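Local coordinates for protein alanine dehydrogenase/pyridine nucleotide transhydrogenase (Mycobacterium smegmatis str. MC2 155, PDB 3P2Y) that probably catalyses hydride transfer between NAD(H) and NADP(H), a reaction coupled in the transhydrogenase to proton pumping across the membrane, at residues D97-L102 against R125-T130; V161-S166 against T324-L329; L190-A195 against E221-V226. One frame throughout, in Å; residues are numbered along the deposited sequence. Where two conformers were deposited one is given.

Contact 1 (D97-L102 against R125-T130); sequences DEISQL and RIADVT
L102 and V129 bring the two backbones closest, with L102 CA 7.4 Å from V129 CA. A type I beta turn runs from I99 to L102. A Schellman motif closes helix 118-126, in which D128 takes positive phi (60°) and ends the helix just before strand 130-133. L102 and V129 both point toward the opposite segment, and their side chains cross at about a right angle. The CG2 methyl of V129 does the touching. It lies 3.7 Å from L102 CB and 4.0 Å from L102 CD1, so it rests on the root and one branch of the leucine. V129 has CG1 anti to its backbone N (chi1 173°), which leaves CG2 beside that N and facing the leucine. A looser pair sits next to it, with I99 CG2 4.1 Å from A127 CB. I99 also packs on L120, R123 and L124 of helix 118-126, and L102 shares L124. One water lies between the two segments, 3.0 Å from L102 O and 2.7 Å from A127 O. The first segment has a polar tie of its own. Q101 NE2 donates to D97 O at 3.2 Å, and the donor stands above the carbonyl plane rather than in it. The direct contact is thus wholly apolar. It depends on the shape of four aliphatic side chains, three of them buried, while the carbonyls of L102 and A127 share one water, which has further acceptors in reach. The result is a small hydrophobic seam between the turn I99-L102 and the end of helix 118-126 in the N-terminal domain.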
# COMPACT_ATOMS: atom_id res chain seq x y z
N ASP A 97 5.79 7.47 -34.69
CA ASP A 97 7.10 8.12 -34.78
C ASP A 97 8.22 7.16 -34.40
O ASP A 97 9.32 7.20 -34.97
CB ASP A 97 7.14 9.40 -33.92
CG ASP A 97 6.29 10.56 -34.49
OD1 ASP A 97 5.90 10.52 -35.68
OD2 ASP A 97 6.01 11.52 -33.73
N GLU A 98 7.96 6.28 -33.42
CA GLU A 98 8.94 5.26 -33.08
C GLU A 98 9.12 4.26 -34.22
O GLU A 98 10.24 3.89 -34.55
CB GLU A 98 8.52 4.54 -31.78
CG GLU A 98 8.59 5.51 -30.60
CD GLU A 98 8.06 4.98 -29.28
OE1 GLU A 98 7.18 4.09 -29.26
OE2 GLU A 98 8.53 5.50 -28.24
N ILE A 99 8.02 3.83 -34.82
CA ILE A 99 8.12 2.87 -35.95
C ILE A 99 8.96 3.45 -37.10
O ILE A 99 9.73 2.72 -37.74
CB ILE A 99 6.76 2.43 -36.46
CG1 ILE A 99 6.02 1.66 -35.36
CG2 ILE A 99 6.92 1.52 -37.72
CD1 ILE A 99 4.51 1.40 -35.67
N SER A 100 8.79 4.74 -37.33
CA SER A 100 9.51 5.46 -38.38
C SER A 100 11.03 5.42 -38.21
O SER A 100 11.79 5.68 -39.18
CB SER A 100 9.03 6.92 -38.47
OG SER A 100 9.66 7.76 -37.52
N GLN A 101 11.49 5.10 -37.00
CA GLN A 101 12.93 5.04 -36.70
C GLN A 101 13.53 3.63 -36.76
O GLN A 101 14.76 3.47 -36.64
CB GLN A 101 13.25 5.64 -35.32
CG GLN A 101 12.81 7.08 -35.18
CD GLN A 101 12.99 7.58 -33.77
OE1 GLN A 101 14.12 7.80 -33.32
NE2 GLN A 101 11.89 7.80 -33.08
N LEU A 102 12.68 2.62 -36.94
CA LEU A 102 13.18 1.23 -37.04
C LEU A 102 13.83 1.00 -38.39
O LEU A 102 13.40 1.57 -39.39
CB LEU A 102 12.03 0.22 -36.83
CG LEU A 102 11.41 0.29 -35.44
CD1 LEU A 102 10.15 -0.58 -35.39
CD2 LEU A 102 12.43 -0.10 -34.36
N ARG A 125 5.03 -4.42 -41.01
CA ARG A 125 5.32 -5.15 -42.25
C ARG A 125 5.81 -4.18 -43.35
O ARG A 125 6.80 -4.44 -44.05
CB ARG A 125 4.07 -5.92 -42.70
CG ARG A 125 4.25 -6.91 -43.83
CD ARG A 125 3.01 -7.87 -43.94
NE ARG A 125 1.74 -7.36 -43.42
CZ ARG A 125 0.97 -7.95 -42.48
NH1 ARG A 125 1.33 -9.10 -41.92
NH2 ARG A 125 -0.17 -7.39 -42.09
N ILE A 126 5.11 -3.06 -43.49
CA ILE A 126 5.46 -2.06 -44.50
C ILE A 126 6.85 -1.49 -44.24
O ILE A 126 7.62 -1.23 -45.19
CB ILE A 126 4.40 -0.94 -44.56
CG1 ILE A 126 3.10 -1.50 -45.18
CG2 ILE A 126 4.96 0.31 -45.30
CD1 ILE A 126 1.83 -0.67 -44.85
N ALA A 127 7.19 -1.37 -42.96
CA ALA A 127 8.49 -0.89 -42.53
C ALA A 127 9.59 -1.95 -42.67
O ALA A 127 10.76 -1.67 -42.38
CB ALA A 127 8.39 -0.35 -41.10
N ASP A 128 9.20 -3.15 -43.13
CA ASP A 128 10.10 -4.31 -43.27
C ASP A 128 10.72 -4.74 -41.93
O ASP A 128 11.90 -5.12 -41.86
CB ASP A 128 11.22 -4.03 -44.31
CG ASP A 128 11.86 -5.31 -44.84
OD1 ASP A 128 11.26 -6.40 -44.70
OD2 ASP A 128 12.97 -5.20 -45.42
N VAL A 129 9.91 -4.65 -40.87
CA VAL A 129 10.32 -5.09 -39.54
C VAL A 129 9.61 -6.41 -39.27
O VAL A 129 8.41 -6.53 -39.56
CB VAL A 129 9.94 -4.02 -38.47
CG1 VAL A 129 10.21 -4.54 -37.05
CG2 VAL A 129 10.70 -2.72 -38.73
N THR A 130 10.36 -7.38 -38.73
CA THR A 130 9.79 -8.67 -38.34
C THR A 130 9.51 -8.52 -36.86
O THR A 130 10.45 -8.35 -36.09
CB THR A 130 10.79 -9.81 -38.58
OG1 THR A 130 11.06 -9.90 -40.00
CG2 THR A 130 10.24 -11.13 -38.11
O HOH W 1 11.83 0.79 -41.82

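Contact 2 (V161-S166 against T324-L329); sequences VLLGAS and TITSPL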
# COMPACT_ATOMS: atom_id res chain seq x y z
N VAL A 161 -3.60 -6.06 -4.10
CA VAL A 161 -3.87 -6.26 -2.68
C VAL A 161 -3.29 -5.13 -1.85
O VAL A 161 -3.94 -4.67 -0.89
CB VAL A 161 -3.35 -7.64 -2.17
CG1 VAL A 161 -3.48 -7.76 -0.62
CG2 VAL A 161 -4.16 -8.71 -2.84
N LEU A 162 -2.05 -4.73 -2.14
CA LEU A 162 -1.49 -3.61 -1.38
C LEU A 162 -2.38 -2.36 -1.51
O LEU A 162 -2.56 -1.60 -0.54
CB LEU A 162 -0.03 -3.28 -1.78
CG LEU A 162 0.97 -4.40 -1.43
CD1 LEU A 162 2.38 -3.98 -1.88
CD2 LEU A 162 0.94 -4.66 0.06
N LEU A 163 -2.93 -2.17 -2.71
CA LEU A 163 -3.75 -0.96 -2.96
C LEU A 163 -5.04 -1.09 -2.18
O LEU A 163 -5.46 -0.13 -1.52
CB LEU A 163 -4.05 -0.83 -4.46
CG LEU A 163 -4.95 0.35 -4.85
CD1 LEU A 163 -4.35 1.70 -4.37
CD2 LEU A 163 -5.19 0.34 -6.39
N GLY A 164 -5.67 -2.26 -2.24
CA GLY A 164 -6.91 -2.49 -1.45
C GLY A 164 -6.67 -2.26 0.04
O GLY A 164 -7.48 -1.59 0.73
N ALA A 165 -5.59 -2.84 0.56
CA ALA A 165 -5.29 -2.69 2.00
C ALA A 165 -4.97 -1.24 2.34
O ALA A 165 -5.30 -0.78 3.45
CB ALA A 165 -4.12 -3.61 2.38
N SER A 166 -4.33 -0.53 1.42
CA SER A 166 -3.96 0.87 1.67
C SER A 166 -5.19 1.81 1.67
O SER A 166 -5.21 2.85 2.37
CB SER A 166 -2.95 1.35 0.62
OG SER A 166 -1.74 0.60 0.77
N THR A 324 -15.34 2.31 -1.49
CA THR A 324 -14.28 2.88 -2.35
C THR A 324 -14.15 1.99 -3.58
O THR A 324 -14.03 0.77 -3.45
CB THR A 324 -12.93 2.97 -1.59
OG1 THR A 324 -13.06 3.83 -0.45
CG2 THR A 324 -11.78 3.49 -2.50
N ILE A 325 -14.20 2.58 -4.77
CA ILE A 325 -14.03 1.83 -6.02
C ILE A 325 -12.80 2.38 -6.73
O ILE A 325 -12.78 3.56 -7.11
CB ILE A 325 -15.27 2.01 -6.93
CG1 ILE A 325 -16.56 1.92 -6.09
CG2 ILE A 325 -15.24 1.00 -8.08
CD1 ILE A 325 -16.82 0.51 -5.55
N THR A 326 -11.78 1.54 -6.92
CA THR A 326 -10.53 2.05 -7.50
C THR A 326 -10.17 1.27 -8.76
O THR A 326 -10.42 0.07 -8.82
CB THR A 326 -9.38 2.05 -6.48
OG1 THR A 326 -8.23 2.72 -7.03
CG2 THR A 326 -9.00 0.58 -6.04
N SER A 327 -9.60 1.96 -9.75
CA SER A 327 -9.34 1.34 -11.04
C SER A 327 -7.94 1.66 -11.54
O SER A 327 -7.75 2.49 -12.46
CB SER A 327 -10.43 1.77 -12.07
OG SER A 327 -10.15 1.26 -13.35
N PRO A 328 -6.92 0.99 -10.98
CA PRO A 328 -5.55 1.21 -11.46
C PRO A 328 -5.37 0.68 -12.85
O PRO A 328 -5.85 -0.41 -13.15
CB PRO A 328 -4.69 0.38 -10.50
CG PRO A 328 -5.62 -0.68 -9.95
CD PRO A 328 -7.00 0.01 -9.87
N LEU A 329 -4.66 1.43 -13.69
CA LEU A 329 -4.49 1.02 -15.09
C LEU A 329 -3.13 0.42 -15.42
O LEU A 329 -2.98 -0.24 -16.47
CB LEU A 329 -4.79 2.17 -16.05
CG LEU A 329 -6.24 2.65 -15.94
CD1 LEU A 329 -6.38 3.92 -16.77
CD2 LEU A 329 -7.30 1.55 -16.39
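L163 reaches T326 and P328 because its CG stands anti to the backbone N (chi1 177°) and, with CD1 at chi2 57°, CD2 lies anti to CA, at the extended end of the side chain. T326 is turned with OG1 anti to its own N (chi1 -172°). This places the CG2 methyl between the backbone N and the carbonyl carbon, where it faces the leucine. L163 and T326 therefore meet tip to tip, with L163 CD2 3.8 Å from T326 CG2. The same CD2 also lies on the proline ring and is nearest to P328 CG, at 3.7 Å. P328 CD and CB are only slightly farther from it, so the methyl sits against three successive carbons of the ring. One leucine methyl thus touches both T326, the last strand residue, and P328, two residues on. T326 OG1 also borders the methyl, but it is hydrogen-bonded to T317 OG1 of strand 317-320. On the helix, S166 OG bonds back to L162 O at 2.7 Å. That oxygen also takes the helical bond from S166 N, and the two donors approach from opposite faces of its plane. Another side of this helix meets the second subunit, where L162 packs on A165 of that chain. The arrangement is helix-on-sheet packing at the C-terminal end of strand 323-326, which runs parallel to 297-300 and antiparallel to 317-320. Helix 148-167 lies against this strand and the loop that leaves it, consistent with a Rossmann-type domain.

Contact 3 (L190-A195 against E221-V226); sequences LGVGVA and EQVRSV
V192 and V223 meet with their side chains crossed at about a right angle. V223 presents one methyl, CG2, to the fork of V192. It lies 3.8 Å from V192 CG1 and 3.9 Å from V192 CG2, almost evenly between the two branches. At chi1 166° the CG2 methyl of V223 is anti to the carbonyl carbon and faces the loop. V192 also packs on L197 and L200 of helix 194-206, while V223 packs on W230, so the pair belongs to a larger apolar layer. V192 sits between G191 and G193 in what looks like the GxGxxG turn of a Rossmann fold. Strand 186-190 runs through this turn into helix 194-206, with G193 as N-cap. D214 OD2, just past the neighbouring strand 209-213, accepts a hydrogen bond from V192 N. Q222 approaches at the exposed margin, where V192 O and Q222 OE1 are 4.5 Å apart and do not bond directly. A water between them donates to both, at 2.7 Å from V192 O. S225 OG bonds to Q222 O at 2.6 Å.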
# COMPACT_ATOMS: atom_id res chain seq x y z
N LEU A 190 -12.37 -12.11 -7.77
CA LEU A 190 -13.25 -12.54 -8.86
C LEU A 190 -12.43 -12.60 -10.13
O LEU A 190 -11.91 -11.56 -10.61
CB LEU A 190 -14.42 -11.55 -8.99
CG LEU A 190 -15.34 -11.43 -7.77
CD1 LEU A 190 -16.44 -10.36 -8.07
CD2 LEU A 190 -15.99 -12.81 -7.38
N GLY A 191 -12.26 -13.81 -10.66
CA GLY A 191 -11.37 -14.06 -11.80
C GLY A 191 -10.05 -14.52 -11.22
O GLY A 191 -9.32 -13.72 -10.63
N VAL A 192 -9.78 -15.83 -11.30
CA VAL A 192 -8.56 -16.36 -10.70
C VAL A 192 -7.66 -16.96 -11.79
O VAL A 192 -7.45 -18.18 -11.88
CB VAL A 192 -8.82 -17.36 -9.53
CG1 VAL A 192 -7.48 -17.74 -8.84
CG2 VAL A 192 -9.82 -16.78 -8.51
N GLY A 193 -7.15 -16.07 -12.63
CA GLY A 193 -5.98 -16.37 -13.46
C GLY A 193 -4.75 -16.02 -12.63
O GLY A 193 -4.80 -16.04 -11.40
N VAL A 194 -3.66 -15.68 -13.30
CA VAL A 194 -2.39 -15.43 -12.61
C VAL A 194 -2.52 -14.25 -11.62
O VAL A 194 -2.06 -14.37 -10.47
CB VAL A 194 -1.26 -15.18 -13.62
CG1 VAL A 194 0.03 -14.70 -12.88
CG2 VAL A 194 -0.97 -16.50 -14.42
N ALA A 195 -3.10 -13.13 -12.06
CA ALA A 195 -3.20 -11.97 -11.15
C ALA A 195 -4.06 -12.35 -9.93
O ALA A 195 -3.72 -12.02 -8.77
CB ALA A 195 -3.80 -10.76 -11.87
N GLU A 221 -8.95 -26.04 -7.60
CA GLU A 221 -7.73 -26.56 -7.00
C GLU A 221 -6.70 -25.47 -6.75
O GLU A 221 -6.06 -25.46 -5.71
CB GLU A 221 -7.11 -27.66 -7.87
CG GLU A 221 -7.82 -29.02 -7.73
CD GLU A 221 -8.94 -29.27 -8.75
OE1 GLU A 221 -9.67 -28.31 -9.18
OE2 GLU A 221 -9.09 -30.46 -9.14
N GLN A 222 -6.55 -24.57 -7.72
CA GLN A 222 -5.58 -23.47 -7.56
C GLN A 222 -5.98 -22.54 -6.40
O GLN A 222 -5.13 -22.16 -5.59
CB GLN A 222 -5.40 -22.69 -8.87
CG GLN A 222 -4.74 -23.56 -10.00
CD GLN A 222 -4.76 -22.86 -11.36
OE1 GLN A 222 -5.78 -22.31 -11.78
NE2 GLN A 222 -3.62 -22.86 -12.05
N VAL A 223 -7.26 -22.20 -6.33
CA VAL A 223 -7.80 -21.35 -5.25
C VAL A 223 -7.54 -22.00 -3.90
O VAL A 223 -7.03 -21.35 -2.97
CB VAL A 223 -9.32 -21.10 -5.48
CG1 VAL A 223 -10.04 -20.51 -4.24
CG2 VAL A 223 -9.53 -20.20 -6.73
N ARG A 224 -7.85 -23.30 -3.79
CA ARG A 224 -7.59 -23.99 -2.55
C ARG A 224 -6.09 -24.08 -2.18
O ARG A 224 -5.74 -24.05 -0.99
CB ARG A 224 -8.26 -25.37 -2.58
CG ARG A 224 -9.79 -25.26 -2.52
CD ARG A 224 -10.45 -26.62 -2.85
NE ARG A 224 -11.91 -26.52 -2.72
CZ ARG A 224 -12.79 -27.03 -3.57
NH1 ARG A 224 -12.40 -27.66 -4.67
NH2 ARG A 224 -14.09 -26.83 -3.35
N SER A 225 -5.23 -24.17 -3.20
CA SER A 225 -3.79 -24.39 -3.00
C SER A 225 -3.15 -23.15 -2.34
O SER A 225 -2.09 -23.28 -1.73
CB SER A 225 -3.07 -24.70 -4.32
OG SER A 225 -2.91 -23.49 -5.10
N VAL A 226 -3.79 -21.97 -2.46
CA VAL A 226 -3.31 -20.75 -1.79
C VAL A 226 -4.08 -20.42 -0.51
O VAL A 226 -3.95 -19.33 0.07
CB VAL A 226 -3.20 -19.52 -2.76
CG1 VAL A 226 -2.19 -19.83 -3.86
CG2 VAL A 226 -4.58 -19.12 -3.37
O HOH W 2 -5.70 -20.01 -12.75

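In the fold
From the N terminus, contact 1 comes first. It closes a short loop that holds strand 107-110 and ties the turn around I99-L102 to the end of helix 118-126 in the N-terminal domain. The chain then runs through strand 130-133 into helix 148-167, where contact 2 opens. Contact 3 opens after contact 2 has opened and closes before contact 2 closes, so it is nested within that longer loop. It joins the turn after strand 186-190 to helix 220-225. Contact 2 closes last, at strand 323-326. None of the loops cross. Contacts 2 and 3 share the C-terminal domain, with centres 19 Å apart. Contact 1 lies about 40 Å from contact 3, centre to centre.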